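Peptidase, M20/M25/M40 family (Staphylococcus aureus, PDB 4EWT) probably hydrolyses amide bonds of N-acylated amino acids or related small substrates, as a two-manganese amidohydrolase of the M20 peptidase family. Local coordinates at residues A[261-275]-A[289-301]. Sequence-based numbering, arbitrary orientation.
Sequences GLTDATKATIEKEIK and CTLEYNDDYPALY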
loop_
_atom_site.group_PDB
_atom_site.type_symbol
_atom_site.label_atom_id
_atom_site.label_comp_id
_atom_site.label_asym_id
_atom_site.label_seq_id
_atom_site.Cartn_x
_atom_site.Cartn_y
_atom_site.Cartn_z
ATOM N N GLY A 261 -13.943 19.712 1.413
ATOM C CA GLY A 261 -15.071 19.188 0.640
ATOM C C GLY A 261 -15.847 20.382 0.131
ATOM O O GLY A 261 -16.109 21.312 0.890
ATOM N N LEU A 262 -16.220 20.359 -1.145
ATOM C CA LEU A 262 -16.937 21.486 -1.728
ATOM C C LEU A 262 -18.408 21.551 -1.260
ATOM O O LEU A 262 -19.016 22.626 -1.251
ATOM C CB LEU A 262 -16.828 21.466 -3.267
ATOM C CG LEU A 262 -17.575 22.548 -4.065
ATOM C CD1 LEU A 262 -17.053 23.949 -3.718
ATOM C CD2 LEU A 262 -17.486 22.267 -5.573
ATOM N N THR A 263 -18.978 20.419 -0.862
ATOM C CA THR A 263 -20.315 20.443 -0.261
ATOM C C THR A 263 -20.241 19.879 1.162
ATOM O O THR A 263 -19.258 19.223 1.513
ATOM C CB THR A 263 -21.341 19.648 -1.089
ATOM O OG1 THR A 263 -21.114 18.248 -0.916
ATOM C CG2 THR A 263 -21.260 19.994 -2.589
ATOM N N ASP A 264 -21.267 20.135 1.968
ATOM C CA ASP A 264 -21.404 19.515 3.282
ATOM C C ASP A 264 -21.505 17.991 3.215
ATOM O O ASP A 264 -20.957 17.305 4.070
ATOM C CB ASP A 264 -22.655 20.035 3.994
ATOM C CG ASP A 264 -22.618 21.526 4.230
ATOM O OD1 ASP A 264 -21.505 22.128 4.227
ATOM O OD2 ASP A 264 -23.714 22.089 4.426
ATOM N N ALA A 265 -22.229 17.467 2.224
ATOM C CA ALA A 265 -22.343 16.012 2.060
ATOM C C ALA A 265 -20.956 15.380 1.805
ATOM O O ALA A 265 -20.633 14.334 2.368
ATOM C CB ALA A 265 -23.308 15.661 0.960
ATOM N N THR A 266 -20.148 16.032 0.977
ATOM C CA THR A 266 -18.776 15.580 0.701
ATOM C C THR A 266 -17.918 15.593 1.977
ATOM O O THR A 266 -17.192 14.638 2.245
ATOM C CB THR A 266 -18.116 16.420 -0.410
ATOM O OG1 THR A 266 -18.877 16.264 -1.612
ATOM C CG2 THR A 266 -16.640 15.944 -0.699
ATOM N N LYS A 267 -18.021 16.656 2.773
ATOM C CA LYS A 267 -17.311 16.690 4.054
ATOM C C LYS A 267 -17.741 15.548 4.974
ATOM O O LYS A 267 -16.899 14.955 5.640
ATOM C CB LYS A 267 -17.480 18.030 4.759
ATOM C CG LYS A 267 -16.536 19.125 4.225
ATOM C CD LYS A 267 -16.818 20.486 4.868
ATOM C CE LYS A 267 -16.297 20.500 6.300
ATOM N NZ LYS A 267 -16.797 21.669 7.063
ATOM N N ALA A 268 -19.044 15.262 4.996
ATOM C CA ALA A 268 -19.603 14.220 5.848
ATOM C C ALA A 268 -19.110 12.848 5.436
ATOM O O ALA A 268 -18.714 12.057 6.279
ATOM C CB ALA A 268 -21.177 14.271 5.876
ATOM N N THR A 269 -19.150 12.568 4.139
ATOM C CA THR A 269 -18.594 11.323 3.599
ATOM C C THR A 269 -17.101 11.113 3.947
ATOM O O THR A 269 -16.709 10.018 4.367
ATOM C CB THR A 269 -18.778 11.269 2.085
ATOM O OG1 THR A 269 -20.173 11.163 1.803
ATOM C CG2 THR A 269 -18.021 10.077 1.459
ATOM N N ILE A 270 -16.289 12.160 3.791
ATOM C CA ILE A 270 -14.850 12.079 4.080
ATOM C C ILE A 270 -14.598 11.756 5.556
ATOM O O ILE A 270 -13.752 10.939 5.901
ATOM C CB ILE A 270 -14.092 13.388 3.674
ATOM C CG1 ILE A 270 -14.034 13.521 2.151
ATOM C CG2 ILE A 270 -12.659 13.385 4.218
ATOM C CD1 ILE A 270 -13.450 14.871 1.637
ATOM N N GLU A 271 -15.361 12.396 6.419
ATOM C CA GLU A 271 -15.207 12.193 7.834
ATOM C C GLU A 271 -15.597 10.756 8.206
ATOM O O GLU A 271 -14.929 10.124 9.021
ATOM C CB GLU A 271 -16.071 13.190 8.609
ATOM C CG GLU A 271 -16.006 12.954 10.097
ATOM C CD GLU A 271 -16.779 13.981 10.904
ATOM O OE1 GLU A 271 -17.319 14.958 10.330
ATOM O OE2 GLU A 271 -16.820 13.803 12.132
ATOM N N LYS A 272 -16.684 10.269 7.611
ATOM C CA LYS A 272 -17.140 8.902 7.829
ATOM C C LYS A 272 -16.099 7.883 7.368
ATOM O O LYS A 272 -15.816 6.915 8.072
ATOM C CB LYS A 272 -18.489 8.671 7.132
ATOM C CG LYS A 272 -18.958 7.200 7.106
ATOM C CD LYS A 272 -20.317 7.066 6.405
ATOM C CE LYS A 272 -20.608 5.598 6.096
ATOM N NZ LYS A 272 -21.984 5.388 5.533
ATOM N N GLU A 273 -15.536 8.109 6.182
ATOM C CA GLU A 273 -14.565 7.178 5.608
ATOM C C GLU A 273 -13.184 7.181 6.284
ATOM O O GLU A 273 -12.531 6.141 6.360
ATOM C CB GLU A 273 -14.485 7.353 4.068
ATOM C CG GLU A 273 -15.824 6.980 3.360
ATOM C CD GLU A 273 -16.293 5.545 3.666
ATOM O OE1 GLU A 273 -15.429 4.685 3.913
ATOM O OE2 GLU A 273 -17.521 5.263 3.656
ATOM N N ILE A 274 -12.756 8.343 6.787
ATOM C CA ILE A 274 -11.494 8.447 7.523
ATOM C C ILE A 274 -11.665 7.784 8.884
ATOM O O ILE A 274 -10.764 7.096 9.357
ATOM C CB ILE A 274 -11.051 9.930 7.706
ATOM C CG1 ILE A 274 -10.517 10.471 6.385
ATOM C CG2 ILE A 274 -9.993 10.094 8.866
ATOM C CD1 ILE A 274 -10.186 11.963 6.403
ATOM N N LYS A 275 -12.823 8.002 9.511
ATOM C CA LYS A 275 -13.153 7.291 10.749
ATOM C C LYS A 275 -13.208 5.777 10.580
ATOM O O LYS A 275 -12.792 5.063 11.480
ATOM C CB LYS A 275 -14.442 7.841 11.392
ATOM C CG LYS A 275 -14.198 9.176 12.063
ATOM C CD LYS A 275 -15.480 9.912 12.505
ATOM C CE LYS A 275 -15.103 11.146 13.323
ATOM N NZ LYS A 275 -16.314 11.835 13.930
ATOM N N CYS A 289 -5.763 3.511 18.073
ATOM C CA CYS A 289 -5.838 4.778 17.356
ATOM C C CYS A 289 -6.618 5.790 18.166
ATOM O O CYS A 289 -7.694 5.472 18.670
ATOM C CB CYS A 289 -6.550 4.581 16.036
ATOM S SG CYS A 289 -5.534 3.768 14.832
ATOM N N THR A 290 -6.086 7.006 18.273
ATOM C CA THR A 290 -6.820 8.115 18.890
ATOM C C THR A 290 -7.025 9.194 17.845
ATOM O O THR A 290 -6.092 9.917 17.484
ATOM C CB THR A 290 -6.105 8.672 20.145
ATOM O OG1 THR A 290 -5.680 7.574 20.959
ATOM C CG2 THR A 290 -7.051 9.582 20.980
ATOM N N LEU A 291 -8.256 9.264 17.343
ATOM C CA LEU A 291 -8.646 10.230 16.336
ATOM C C LEU A 291 -9.405 11.397 16.970
ATOM O O LEU A 291 -10.377 11.199 17.715
ATOM C CB LEU A 291 -9.502 9.555 15.271
ATOM C CG LEU A 291 -9.861 10.325 13.995
ATOM C CD1 LEU A 291 -8.635 10.726 13.229
ATOM C CD2 LEU A 291 -10.791 9.471 13.124
ATOM N N GLU A 292 -8.905 12.603 16.706
ATOM C CA GLU A 292 -9.591 13.845 17.040
ATOM C C GLU A 292 -9.944 14.451 15.677
ATOM O O GLU A 292 -9.068 14.708 14.863
ATOM C CB GLU A 292 -8.662 14.788 17.814
ATOM C CG GLU A 292 -8.148 14.238 19.156
ATOM C CD GLU A 292 -6.993 15.069 19.740
ATOM O OE1 GLU A 292 -5.957 14.466 20.111
ATOM O OE2 GLU A 292 -7.111 16.324 19.815
ATOM N N TYR A 293 -11.228 14.639 15.420
ATOM C CA TYR A 293 -11.671 15.104 14.128
ATOM C C TYR A 293 -12.476 16.388 14.339
ATOM O O TYR A 293 -13.561 16.366 14.933
ATOM C CB TYR A 293 -12.502 14.009 13.434
ATOM C CG TYR A 293 -12.640 14.217 11.939
ATOM C CD1 TYR A 293 -11.862 13.498 11.046
ATOM C CD2 TYR A 293 -13.536 15.160 11.425
ATOM C CE1 TYR A 293 -11.975 13.700 9.669
ATOM C CE2 TYR A 293 -13.650 15.374 10.047
ATOM C CZ TYR A 293 -12.873 14.637 9.185
ATOM O OH TYR A 293 -12.994 14.829 7.832
ATOM N N ASN A 294 -11.922 17.507 13.874
ATOM C CA ASN A 294 -12.463 18.831 14.186
ATOM C C ASN A 294 -12.968 19.504 12.934
ATOM O O ASN A 294 -12.175 19.889 12.060
ATOM C CB ASN A 294 -11.392 19.720 14.837
ATOM C CG ASN A 294 -10.929 19.198 16.197
ATOM O OD1 ASN A 294 -11.713 18.652 16.982
ATOM N ND2 ASN A 294 -9.649 19.389 16.490
ATOM N N ASP A 295 -14.285 19.617 12.828
ATOM C CA ASP A 295 -14.888 20.381 11.746
ATOM C C ASP A 295 -14.446 21.837 11.822
ATOM O O ASP A 295 -14.189 22.386 12.903
ATOM C CB ASP A 295 -16.420 20.302 11.786
ATOM C CG ASP A 295 -17.039 20.458 10.409
ATOM O OD1 ASP A 295 -16.343 20.157 9.415
ATOM O OD2 ASP A 295 -18.217 20.868 10.302
ATOM N N ASP A 296 -14.371 22.464 10.665
ATOM C CA ASP A 296 -13.921 23.827 10.594
ATOM C C ASP A 296 -14.828 24.446 9.534
ATOM O O ASP A 296 -15.894 23.901 9.285
ATOM C CB ASP A 296 -12.468 23.835 10.120
ATOM C CG ASP A 296 -11.857 25.173 10.210
ATOM O OD1 ASP A 296 -11.794 25.718 11.336
ATOM O OD2 ASP A 296 -11.457 25.681 9.147
ATOM N N TYR A 297 -14.429 25.548 8.897
ATOM C CA TYR A 297 -15.334 26.345 8.068
ATOM C C TYR A 297 -16.234 25.448 7.213
ATOM O O TYR A 297 -15.773 24.449 6.664
ATOM C CB TYR A 297 -14.581 27.360 7.182
ATOM C CG TYR A 297 -13.697 28.378 7.902
ATOM C CD1 TYR A 297 -13.741 28.536 9.292
ATOM C CD2 TYR A 297 -12.828 29.201 7.182
ATOM C CE1 TYR A 297 -12.931 29.473 9.941
ATOM C CE2 TYR A 297 -12.009 30.137 7.819
ATOM C CZ TYR A 297 -12.065 30.271 9.195
ATOM O OH TYR A 297 -11.257 31.197 9.836
ATOM N N PRO A 298 -17.537 25.776 7.129
ATOM C CA PRO A 298 -18.382 25.037 6.186
ATOM C C PRO A 298 -18.088 25.466 4.744
ATOM O O PRO A 298 -17.460 26.511 4.526
ATOM C CB PRO A 298 -19.812 25.445 6.593
ATOM C CG PRO A 298 -19.659 26.757 7.305
ATOM C CD PRO A 298 -18.310 26.699 7.980
ATOM N N ALA A 299 -18.510 24.661 3.773
ATOM C CA ALA A 299 -18.491 25.072 2.371
ATOM C C ALA A 299 -19.336 26.330 2.157
ATOM O O ALA A 299 -20.372 26.515 2.801
ATOM C CB ALA A 299 -18.990 23.948 1.485
ATOM N N LEU A 300 -18.893 27.195 1.251
ATOM C CA LEU A 300 -19.597 28.446 1.018
ATOM C C LEU A 300 -20.692 28.210 -0.010
ATOM O O LEU A 300 -20.416 27.869 -1.168
ATOM C CB LEU A 300 -18.635 29.520 0.534
ATOM C CG LEU A 300 -19.000 30.974 0.806
ATOM C CD1 LEU A 300 -17.794 31.817 0.425
ATOM C CD2 LEU A 300 -20.235 31.413 0.046
ATOM N N TYR A 301 -21.930 28.373 0.433
ATOM C CA TYR A 301 -23.085 28.138 -0.412
ATOM C C TYR A 301 -23.690 29.465 -0.862
ATOM O O TYR A 301 -24.246 30.203 -0.054
ATOM C CB TYR A 301 -24.125 27.295 0.342
ATOM C CG TYR A 301 -25.282 26.890 -0.529
ATOM C CD1 TYR A 301 -25.120 25.896 -1.502
ATOM C CD2 TYR A 301 -26.530 27.497 -0.398
ATOM C CE1 TYR A 301 -26.166 25.514 -2.311
ATOM C CE2 TYR A 301 -27.591 27.119 -1.213
ATOM C CZ TYR A 301 -27.393 26.125 -2.174
ATOM O OH TYR A 301 -28.417 25.730 -2.996
HETATM O O HOH W 1 -14.952 16.347 6.959
HETATM O O HOH W 2 -16.601 17.322 8.983
HETATM O O HOH W 3 -16.217 16.335 14.092
#
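Helix 264-275 runs antiparallel to strand 289-295, the N-to-C directions of the two short segments 174° apart and their axes 10.7 Å apart at closest approach, which sets the CA of Glu271 nearest that of Tyr293 and the CA of Lys275 nearest that of Leu291. This is helix-on-sheet packing in the smaller α/β domain of the M20 fold, where the strand pairs with strand 179-193 and the helix covers one side of the antiparallel sheet. Tyr293 carries the middle of the contact. With its CG anti to the backbone N (chi1 -162°), the side chain extends to the helix and takes Glu271 over one face, in a CH-pi contact of Glu271 CG lying 3.6 Å from the ring centroid. The Glu271 carboxylate continues over the same ring, nearly parallel to it, while CD1 of Ile274 approaches the ring edge at CE1. The chain of Lys275 crosses Leu291 at about a right angle, Lys275 CG lying 3.6 Å from Leu291 CD2, and Lys275 NZ reaches Glu271 OE2 on the anti lone pair at 2.7 Å; this salt bridge should help hold the carboxylate flat against the tyrosine. One water joins Tyr293 OH to the carbonyl oxygen of Lys267, and another donates to both Glu271 OE1 and Asp295 OD1, which probably eases the proximity of two carboxylates. Val259 of strand 248-261 adds to the packing around Ile270, Ile274 and Tyr293. Beyond the strand, the chain leads back toward the metal-binding domain, and the hydroxyl of Tyr297 hydrogen-bonds to the carbonyl oxygen of Glu138. Lys267 bends at chi3 (74°) to bring its ammonium into this turn, where Lys267 NZ forms a salt bridge with Asp295 OD1 at 2.8 Å and weak hydrogen bonds with the carbonyl oxygens of Asp296 and Arg185. A further hydrogen bond runs to Tyr297 O, with Lys267 NZ 3.0 Å away and 44° out of the carbonyl plane.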